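Local structure of OLD nuclease (Thermus scotoductus, 6P74) at residues Gly157-Pro162 / Glu261-Leu266; Leu247-Gln252 / Glu279-Pro284; Met297-Gln302 / Val317-Ala322. The protein degrades linear and supercoiled double-stranded DNA as a metal-dependent, homodimeric 5'-to-3' exonuclease and hydrolyses ATP in a DNA-stimulated manner. One frame throughout, in Å; residues are numbered along the deposited sequence.

Contact 1: Gly157-Pro162 / Glu261-Leu266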
loop_
_atom_site.group_PDB
_atom_site.type_symbol
_atom_site.label_atom_id
_atom_site.label_comp_id
_atom_site.label_asym_id
_atom_site.label_seq_id
_atom_site.Cartn_x
_atom_site.Cartn_y
_atom_site.Cartn_z
ATOM N N GLY A 157 20.578 7.874 8.835
ATOM C CA GLY A 157 21.538 8.526 7.956
ATOM C C GLY A 157 21.669 10.011 8.223
ATOM O O GLY A 157 22.778 10.555 8.237
ATOM N N ARG A 158 20.544 10.695 8.441
ATOM C CA ARG A 158 20.648 12.118 8.730
ATOM C C ARG A 158 21.318 12.344 10.081
ATOM O O ARG A 158 22.048 13.329 10.252
ATOM C CB ARG A 158 19.264 12.774 8.649
ATOM C CG ARG A 158 19.199 14.230 9.090
ATOM C CD ARG A 158 20.139 15.126 8.276
ATOM N NE ARG A 158 20.239 16.484 8.830
ATOM C CZ ARG A 158 21.052 16.845 9.830
ATOM N NH1 ARG A 158 21.852 15.954 10.418
ATOM N NH2 ARG A 158 21.069 18.106 10.252
ATOM N N LEU A 159 21.135 11.420 11.030
ATOM C CA LEU A 159 21.788 11.566 12.329
ATOM C C LEU A 159 23.308 11.488 12.207
ATOM O O LEU A 159 24.032 12.263 12.850
ATOM C CB LEU A 159 21.277 10.502 13.304
ATOM C CG LEU A 159 21.834 10.540 14.732
ATOM C CD1 LEU A 159 21.448 11.820 15.461
ATOM C CD2 LEU A 159 21.376 9.322 15.538
ATOM N N LEU A 160 23.809 10.560 11.390
ATOM C CA LEU A 160 25.243 10.318 11.253
ATOM C C LEU A 160 25.944 11.265 10.287
ATOM O O LEU A 160 27.161 11.159 10.135
ATOM C CB LEU A 160 25.496 8.880 10.788
ATOM C CG LEU A 160 25.018 7.772 11.728
ATOM C CD1 LEU A 160 25.074 6.425 11.022
ATOM C CD2 LEU A 160 25.860 7.759 12.995
ATOM N N GLN A 161 25.240 12.184 9.635
ATOM C CA GLN A 161 25.923 12.916 8.577
ATOM C C GLN A 161 27.002 13.846 9.142
ATOM O O GLN A 161 27.990 14.115 8.446
ATOM C CB GLN A 161 24.914 13.670 7.697
ATOM C CG GLN A 161 24.518 15.060 8.159
ATOM C CD GLN A 161 23.622 15.779 7.145
ATOM O OE1 GLN A 161 23.159 15.182 6.155
ATOM N NE2 GLN A 161 23.376 17.068 7.388
ATOM N N PRO A 162 26.887 14.338 10.383
ATOM C CA PRO A 162 28.050 15.015 10.980
ATOM C C PRO A 162 29.174 14.052 11.321
ATOM O O PRO A 162 30.341 14.462 11.357
ATOM C CB PRO A 162 27.464 15.681 12.234
ATOM C CG PRO A 162 26.305 14.840 12.592
ATOM C CD PRO A 162 25.714 14.408 11.274
ATOM N N GLU A 261 15.882 11.749 20.381
ATOM C CA GLU A 261 16.563 12.359 21.512
ATOM C C GLU A 261 18.011 12.693 21.172
ATOM O O GLU A 261 18.537 13.704 21.655
ATOM C CB GLU A 261 16.461 11.438 22.731
ATOM C CG GLU A 261 17.277 11.862 23.960
ATOM C CD GLU A 261 16.874 13.216 24.555
ATOM O OE1 GLU A 261 15.783 13.712 24.217
ATOM O OE2 GLU A 261 17.664 13.784 25.360
ATOM N N ALA A 262 18.675 11.884 20.334
ATOM C CA ALA A 262 20.025 12.265 19.926
ATOM C C ALA A 262 19.998 13.516 19.042
ATOM O O ALA A 262 20.831 14.414 19.205
ATOM C CB ALA A 262 20.715 11.103 19.216
ATOM N N PHE A 263 19.030 13.609 18.120
ATOM C CA PHE A 263 18.876 14.822 17.315
ATOM C C PHE A 263 18.783 16.062 18.187
ATOM O O PHE A 263 19.435 17.076 17.922
ATOM C CB PHE A 263 17.629 14.729 16.444
ATOM C CG PHE A 263 17.843 14.021 15.140
ATOM C CD1 PHE A 263 18.902 14.344 14.323
ATOM C CD2 PHE A 263 16.956 13.045 14.719
ATOM C CE1 PHE A 263 19.080 13.693 13.117
ATOM C CE2 PHE A 263 17.141 12.388 13.522
ATOM C CZ PHE A 263 18.198 12.711 12.724
ATOM N N ARG A 264 17.946 16.011 19.223
ATOM C CA ARG A 264 17.717 17.202 20.032
ATOM C C ARG A 264 18.987 17.629 20.743
ATOM O O ARG A 264 19.259 18.830 20.876
ATOM C CB ARG A 264 16.597 16.961 21.041
ATOM C CG ARG A 264 16.076 18.242 21.646
ATOM C CD ARG A 264 16.364 18.278 23.110
ATOM N NE ARG A 264 15.638 17.217 23.784
ATOM C CZ ARG A 264 15.938 16.762 24.994
ATOM N NH1 ARG A 264 16.968 17.275 25.666
ATOM N NH2 ARG A 264 15.206 15.788 25.529
ATOM N N GLN A 265 19.771 16.655 21.218
ATOM C CA GLN A 265 21.053 16.966 21.838
ATOM C C GLN A 265 22.078 17.441 20.821
ATOM O O GLN A 265 22.920 18.279 21.156
ATOM C CB GLN A 265 21.595 15.754 22.583
ATOM C CG GLN A 265 20.659 15.239 23.642
ATOM C CD GLN A 265 21.378 14.372 24.642
ATOM O OE1 GLN A 265 22.611 14.394 24.722
ATOM N NE2 GLN A 265 20.620 13.592 25.406
ATOM N N LEU A 266 22.050 16.909 19.594
ATOM C CA LEU A 266 23.012 17.342 18.582
ATOM C C LEU A 266 22.683 18.727 18.048
ATOM O O LEU A 266 23.561 19.389 17.484
ATOM C CB LEU A 266 23.079 16.340 17.426
ATOM C CG LEU A 266 23.999 15.124 17.612
ATOM C CD1 LEU A 266 25.451 15.542 17.850
ATOM C CD2 LEU A 266 23.513 14.195 18.739
#

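Contact 2: Leu247-Gln252 / Glu279-Pro284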
loop_
_atom_site.group_PDB
_atom_site.type_symbol
_atom_site.label_atom_id
_atom_site.label_comp_id
_atom_site.label_asym_id
_atom_site.label_seq_id
_atom_site.Cartn_x
_atom_site.Cartn_y
_atom_site.Cartn_z
ATOM N N LEU A 247 7.174 -7.671 21.123
ATOM C CA LEU A 247 8.307 -7.167 21.893
ATOM C C LEU A 247 9.318 -6.490 20.978
ATOM O O LEU A 247 9.799 -5.389 21.270
ATOM C CB LEU A 247 8.960 -8.311 22.675
ATOM C CG LEU A 247 10.158 -7.967 23.571
ATOM C CD1 LEU A 247 9.715 -7.171 24.794
ATOM C CD2 LEU A 247 10.934 -9.221 23.979
ATOM N N GLY A 248 9.643 -7.137 19.856
ATOM C CA GLY A 248 10.547 -6.526 18.897
ATOM C C GLY A 248 10.030 -5.199 18.373
ATOM O O GLY A 248 10.793 -4.245 18.206
ATOM N N LEU A 249 8.725 -5.116 18.115
ATOM C CA LEU A 249 8.169 -3.870 17.599
ATOM C C LEU A 249 8.304 -2.746 18.618
ATOM O O LEU A 249 8.653 -1.612 18.260
ATOM C CB LEU A 249 6.708 -4.073 17.212
ATOM C CG LEU A 249 6.482 -4.955 15.980
ATOM C CD1 LEU A 249 5.011 -5.375 15.887
ATOM C CD2 LEU A 249 6.944 -4.253 14.697
ATOM N N GLY A 250 8.019 -3.041 19.895
ATOM C CA GLY A 250 8.195 -2.042 20.935
ATOM C C GLY A 250 9.636 -1.583 21.066
ATOM O O GLY A 250 9.905 -0.396 21.265
ATOM N N ILE A 251 10.582 -2.517 20.953
ATOM C CA ILE A 251 11.993 -2.157 21.022
ATOM C C ILE A 251 12.351 -1.211 19.885
ATOM O O ILE A 251 13.065 -0.221 20.081
ATOM C CB ILE A 251 12.864 -3.425 20.998
ATOM C CG1 ILE A 251 12.702 -4.212 22.295
ATOM C CG2 ILE A 251 14.335 -3.079 20.749
ATOM C CD1 ILE A 251 13.512 -5.481 22.300
ATOM N N GLN A 252 11.862 -1.496 18.677
ATOM C CA GLN A 252 12.194 -0.645 17.542
ATOM C C GLN A 252 11.567 0.730 17.669
ATOM O O GLN A 252 12.156 1.719 17.210
ATOM C CB GLN A 252 11.768 -1.311 16.239
ATOM C CG GLN A 252 12.795 -2.303 15.735
ATOM C CD GLN A 252 12.251 -3.214 14.653
ATOM O OE1 GLN A 252 11.063 -3.161 14.320
ATOM N NE2 GLN A 252 13.122 -4.061 14.093
ATOM N N GLU A 279 2.769 7.210 18.044
ATOM C CA GLU A 279 2.541 6.512 19.292
ATOM C C GLU A 279 2.864 5.040 19.199
ATOM O O GLU A 279 3.045 4.409 20.244
ATOM C CB GLU A 279 1.086 6.658 19.753
ATOM C CG GLU A 279 0.059 5.998 18.809
ATOM C CD GLU A 279 -0.454 6.962 17.712
ATOM O OE1 GLU A 279 0.264 7.950 17.408
ATOM O OE2 GLU A 279 -1.577 6.740 17.181
ATOM N N MET A 280 2.939 4.470 18.000
ATOM C CA MET A 280 2.692 3.040 17.917
ATOM C C MET A 280 3.784 2.250 18.618
ATOM O O MET A 280 4.980 2.524 18.463
ATOM C CB MET A 280 2.509 2.575 16.478
ATOM C CG MET A 280 1.318 1.605 16.435
ATOM S SD MET A 280 0.551 1.140 14.874
ATOM C CE MET A 280 -1.083 0.633 15.409
ATOM N N TYR A 281 3.337 1.297 19.433
ATOM C CA TYR A 281 4.150 0.373 20.212
ATOM C C TYR A 281 4.963 1.070 21.286
ATOM O O TYR A 281 5.958 0.523 21.750
ATOM C CB TYR A 281 5.055 -0.468 19.305
ATOM C CG TYR A 281 4.286 -1.089 18.162
ATOM C CD1 TYR A 281 3.150 -1.855 18.401
ATOM C CD2 TYR A 281 4.667 -0.868 16.835
ATOM C CE1 TYR A 281 2.424 -2.407 17.350
ATOM C CE2 TYR A 281 3.952 -1.409 15.783
ATOM C CZ TYR A 281 2.831 -2.176 16.046
ATOM O OH TYR A 281 2.117 -2.715 15.001
ATOM N N LEU A 282 4.556 2.263 21.710
ATOM C CA LEU A 282 5.154 2.925 22.865
ATOM C C LEU A 282 4.208 2.850 24.049
ATOM O O LEU A 282 2.996 3.025 23.892
ATOM C CB LEU A 282 5.470 4.398 22.591
ATOM C CG LEU A 282 6.583 4.605 21.593
ATOM C CD1 LEU A 282 6.663 6.081 21.212
ATOM C CD2 LEU A 282 7.908 4.063 22.177
ATOM N N HIS A 283 4.766 2.603 25.229
ATOM C CA HIS A 283 3.996 2.780 26.443
ATOM C C HIS A 283 3.456 4.207 26.482
ATOM O O HIS A 283 4.107 5.129 25.984
ATOM C CB HIS A 283 4.875 2.510 27.666
ATOM C CG HIS A 283 4.120 2.435 28.955
ATOM N ND1 HIS A 283 3.685 3.557 29.629
ATOM C CD2 HIS A 283 3.724 1.374 29.698
ATOM C CE1 HIS A 283 3.040 3.192 30.726
ATOM N NE2 HIS A 283 3.056 1.872 30.796
ATOM N N PRO A 284 2.265 4.417 27.061
ATOM C CA PRO A 284 1.759 5.793 27.218
ATOM C C PRO A 284 2.767 6.768 27.830
ATOM O O PRO A 284 2.821 7.936 27.422
ATOM C CB PRO A 284 0.532 5.605 28.127
ATOM C CG PRO A 284 0.058 4.218 27.827
ATOM C CD PRO A 284 1.284 3.400 27.497
#

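Contact 3: Met297-Gln302 / Val317-Ala322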
loop_
_atom_site.group_PDB
_atom_site.type_symbol
_atom_site.label_atom_id
_atom_site.label_comp_id
_atom_site.label_asym_id
_atom_site.label_seq_id
_atom_site.Cartn_x
_atom_site.Cartn_y
_atom_site.Cartn_z
ATOM N N MET A 297 11.453 20.329 19.899
ATOM C CA MET A 297 12.201 20.527 18.660
ATOM C C MET A 297 11.435 21.403 17.678
ATOM O O MET A 297 12.033 22.224 16.968
ATOM C CB MET A 297 12.528 19.183 18.027
ATOM C CG MET A 297 13.182 18.219 18.982
ATOM S SD MET A 297 14.300 17.092 18.147
ATOM C CE MET A 297 13.199 16.198 17.072
ATOM N N ALA A 298 10.113 21.236 17.610
ATOM C CA ALA A 298 9.312 22.095 16.750
ATOM C C ALA A 298 9.319 23.538 17.247
ATOM O O ALA A 298 9.473 24.471 16.451
ATOM C CB ALA A 298 7.885 21.566 16.663
ATOM N N ASP A 299 9.160 23.740 18.556
ATOM C CA ASP A 299 9.082 25.096 19.094
ATOM C C ASP A 299 10.421 25.820 18.987
ATOM O O ASP A 299 10.469 27.014 18.666
ATOM C CB ASP A 299 8.618 25.047 20.550
ATOM C CG ASP A 299 7.163 24.613 20.697
ATOM O OD1 ASP A 299 6.449 24.538 19.669
ATOM O OD2 ASP A 299 6.737 24.343 21.844
ATOM N N LYS A 300 11.513 25.113 19.274
ATOM C CA LYS A 300 12.882 25.576 19.104
ATOM C C LYS A 300 13.255 25.769 17.639
ATOM O O LYS A 300 14.358 26.238 17.358
ATOM C CB LYS A 300 13.822 24.564 19.777
ATOM C CG LYS A 300 15.288 24.868 19.694
ATOM C CD LYS A 300 16.137 23.646 20.058
ATOM C CE LYS A 300 15.942 23.206 21.504
ATOM N NZ LYS A 300 16.763 21.994 21.802
ATOM N N ASP A 301 12.380 25.402 16.703
ATOM C CA ASP A 301 12.601 25.626 15.272
ATOM C C ASP A 301 13.684 24.719 14.695
ATOM O O ASP A 301 14.298 25.033 13.671
ATOM C CB ASP A 301 12.938 27.088 14.985
ATOM C CG ASP A 301 11.973 27.711 14.012
ATOM O OD1 ASP A 301 11.394 26.944 13.208
ATOM O OD2 ASP A 301 11.791 28.951 14.044
ATOM N N GLN A 302 13.909 23.582 15.341
ATOM C CA GLN A 302 14.907 22.618 14.916
ATOM C C GLN A 302 14.375 21.623 13.898
ATOM O O GLN A 302 15.164 20.900 13.282
ATOM C CB GLN A 302 15.436 21.862 16.139
ATOM C CG GLN A 302 16.447 20.794 15.815
ATOM C CD GLN A 302 16.985 20.135 17.068
ATOM O OE1 GLN A 302 16.433 20.305 18.161
ATOM N NE2 GLN A 302 18.078 19.395 16.923
ATOM N N VAL A 317 -5.311 19.427 23.004
ATOM C CA VAL A 317 -6.274 20.495 22.753
ATOM C C VAL A 317 -5.674 21.865 23.066
ATOM O O VAL A 317 -6.082 22.871 22.480
ATOM C CB VAL A 317 -7.583 20.270 23.535
ATOM C CG1 VAL A 317 -7.287 20.309 24.958
ATOM C CG2 VAL A 317 -8.561 21.358 23.257
ATOM N N ASN A 318 -4.713 21.944 23.983
ATOM C CA ASN A 318 -4.126 23.242 24.289
ATOM C C ASN A 318 -3.246 23.732 23.157
ATOM O O ASN A 318 -2.938 24.922 23.087
ATOM C CB ASN A 318 -3.338 23.173 25.598
ATOM C CG ASN A 318 -4.167 22.584 26.735
ATOM O OD1 ASN A 318 -4.924 23.294 27.416
ATOM N ND2 ASN A 318 -4.050 21.266 26.929
ATOM N N ARG A 319 -2.861 22.852 22.254
ATOM C CA ARG A 319 -2.100 23.254 21.085
ATOM C C ARG A 319 -3.195 23.025 20.039
ATOM O O ARG A 319 -3.401 21.904 19.563
ATOM C CB ARG A 319 -0.896 22.317 20.937
ATOM C CG ARG A 319 0.277 22.878 20.191
ATOM C CD ARG A 319 1.448 21.906 20.279
ATOM N NE ARG A 319 2.295 22.112 21.455
ATOM C CZ ARG A 319 3.465 22.751 21.410
ATOM N NH1 ARG A 319 3.921 23.228 20.252
ATOM N NH2 ARG A 319 4.186 22.896 22.515
ATOM N N PHE A 320 -3.919 24.087 19.685
ATOM C CA PHE A 320 -5.114 23.917 18.865
ATOM C C PHE A 320 -4.622 24.351 17.487
ATOM O O PHE A 320 -5.193 23.912 16.483
ATOM C CB PHE A 320 -6.367 24.712 19.269
ATOM C CG PHE A 320 -6.105 26.158 19.544
ATOM C CD1 PHE A 320 -5.935 27.057 18.503
ATOM C CD2 PHE A 320 -6.056 26.633 20.853
ATOM C CE1 PHE A 320 -5.694 28.407 18.757
ATOM C CE2 PHE A 320 -5.812 27.980 21.123
ATOM C CZ PHE A 320 -5.634 28.868 20.076
ATOM N N GLU A 321 -3.562 25.164 17.406
ATOM C CA GLU A 321 -3.054 25.537 16.090
ATOM C C GLU A 321 -2.581 24.318 15.311
ATOM O O GLU A 321 -2.642 24.313 14.078
ATOM C CB GLU A 321 -1.907 26.554 16.207
ATOM C CG GLU A 321 -2.291 27.869 16.897
ATOM C CD GLU A 321 -2.183 27.793 18.416
ATOM O OE1 GLU A 321 -2.118 26.669 18.969
ATOM O OE2 GLU A 321 -2.157 28.862 19.060
ATOM N N ALA A 322 -2.100 23.283 16.008
ATOM C CA ALA A 322 -1.558 22.106 15.329
ATOM C C ALA A 322 -2.637 21.222 14.710
ATOM O O ALA A 322 -2.338 20.456 13.785
ATOM C CB ALA A 322 -0.732 21.272 16.299
#

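Contact 1: Gly157-Pro162 / Glu261-Leu266
Leu159 of the helix through Gly157-Pro162 lies against the ring of Phe263 and the methyl of Ala262, both on the helix segment Glu261-Leu266. The contact can be followed outward along the leucine. Its CB sits 3.8 Å from Phe263 CZ and almost as close to CE1. CG lies anti to the backbone N (chi1 -178°), beside the carbonyl carbon, which brings CD1 over the ring. At the tip the two methyls divide the work. Leu159 CD1 rides over one ring face as a CH-pi contact, 4.1 Å from the centroid of the Phe263 ring and 25° off its normal, and also reaches Ala262 CB at 3.9 Å; Leu159 CD2 touches the same alanine methyl. The ring pushes well in beside the leucine backbone, with Phe263 CE1 3.5 Å from Leu159 CA.

Arg158 adds the aliphatic part of its chain: its CG is 4.1 Å from Phe263 CZ, and the bend at chi2 carries the guanidinium onward, its plane nearly perpendicular to the phenyl ring. One face of that guanidinium is covered by Gln161 NE2, while its NH2 is held by the Lys269 carbonyl and by a salt bridge to Glu268. The charged end is thus held by the turn after the second helix, while CG touches the ring and the backbone carbonyl carbon lies at its edge.

No hydrogen bond links the two segments. The axes of the two short helix segments come within 10.6 Å and cross at 34°, and Ile192 of the second subunit also packs on Leu159. This is apolar helix-helix packing at the joint between the dimerization region and the C-terminal part of the ATPase domain, close to the dimer interface.

Contact 2: Leu247-Gln252 / Glu279-Pro284
The aromatic ring of Tyr281 stands beside helix segment Leu247-Gln252 and turns one face to Leu249. The leucine CB lies above that face, 4.0 Å from the centroid of the Tyr281 ring and only 18° off the normal, so the methylene makes a CH-pi contact. From there the leucine runs up along the ring toward its hydroxyl end: Leu249 CD1 comes within 3.9 Å of Tyr281 CZ. In both residues CG is anti to the carbonyl carbon and beside the backbone N, which sets leucine branch and ring against each other.

On the opposite face Met280 CG sits 4.0 Å above the ring plane, over the centre, which leaves the ring clamped between its own neighbour and the helix. A type II beta turn from Glu279 to Leu282, closed by a bond from Leu282 N to Glu279 O, places Tyr281 at its third position with positive phi (66°). The closest backbone approach is at Gly250, where CA lies 3.5 Å from Tyr281 O in a CA-H...O contact with an angle of 139° at the hydrogen. No conventional hydrogen bond crosses between the segments.

Just beyond the helix segment, Ser253 OG binds Met280 O and so ties the turn to the following part of helix 246-266. Across the dimer, Arg53 of the second subunit also packs on Tyr281. The turn belongs to the loop joining strand 272-276 of the mixed sheet to helix 284-299, which His283 caps through its ND1 on Gln285 N; the contact fastens this loop to the first turns of helix 246-266.

Contact 3: Met297-Gln302 / Val317-Ala322
Arg319 NH1 donates to Asp299 OD1 at 2.9 Å, the shorter of two bonds that make an end-on, bidentate salt bridge. The second runs from Arg319 NH2 to Asp299 OD2 at 3.0 Å. The first has an N-H...O angle of 165° and the second is equally straight; both use the syn lone pair of their oxygen. Each oxygen lies almost exactly in the guanidinium plane, and the carboxylate is tilted only 12° against it. Two bonds in one plane leave little freedom for the guanidinium to rotate about the line between the groups.

The side chains reach each other from opposite directions. The nearest backbone CA atoms, those of Asp299 and Arg319, are still 11.5 Å apart, and the arginine spans about half of this gap. Its chain is extended through chi1 and chi2 and then bends at chi3 (-88°), which turns the two terminal nitrogens to the aspartate. Asp299 carries its carboxylate away from its own carbonyl carbon. The bridge is at the surface, with a bound HEPES buffer molecule nearby.

Asp299 stands in the last turn of helix 284-299, which closes in a Schellman motif: Asp301 has positive phi, Gln302 N binds Met297 O and Asp301 N binds Ala298 O. Arg319 belongs to the loop between strands 304-308 and 323-328 of the mixed sheet. In the same loop Glu321 forms a salt bridge with Arg351 of helix 341-355, and Asn318 O accepts a bond from it. The ion pair thus links the end of one helix to the approach to strand 323-328.

In the fold
Contacts 2 and 3 lie in the C-terminal part of the ATPase domain; contact 1 joins that part to the dimerization domain; all are away from the annotated sites. Contacts 1 and 2 share helix 246-266, contact 2 near its start and contact 1 at its end, with centres 21 Å apart and segments that alternate along the sequence. Both also touch the second subunit. Contact 3 follows later in the chain; its centre is 21 Å from that of contact 1, yet it touches contact 1: Gln302 NE2 lies 2.9 Å from Phe263 O, a probable hydrogen bond. Helix 284-299 connects contacts 2 and 3, so the set spans from the dimer interface to the loop between strands 304-308 and 323-328.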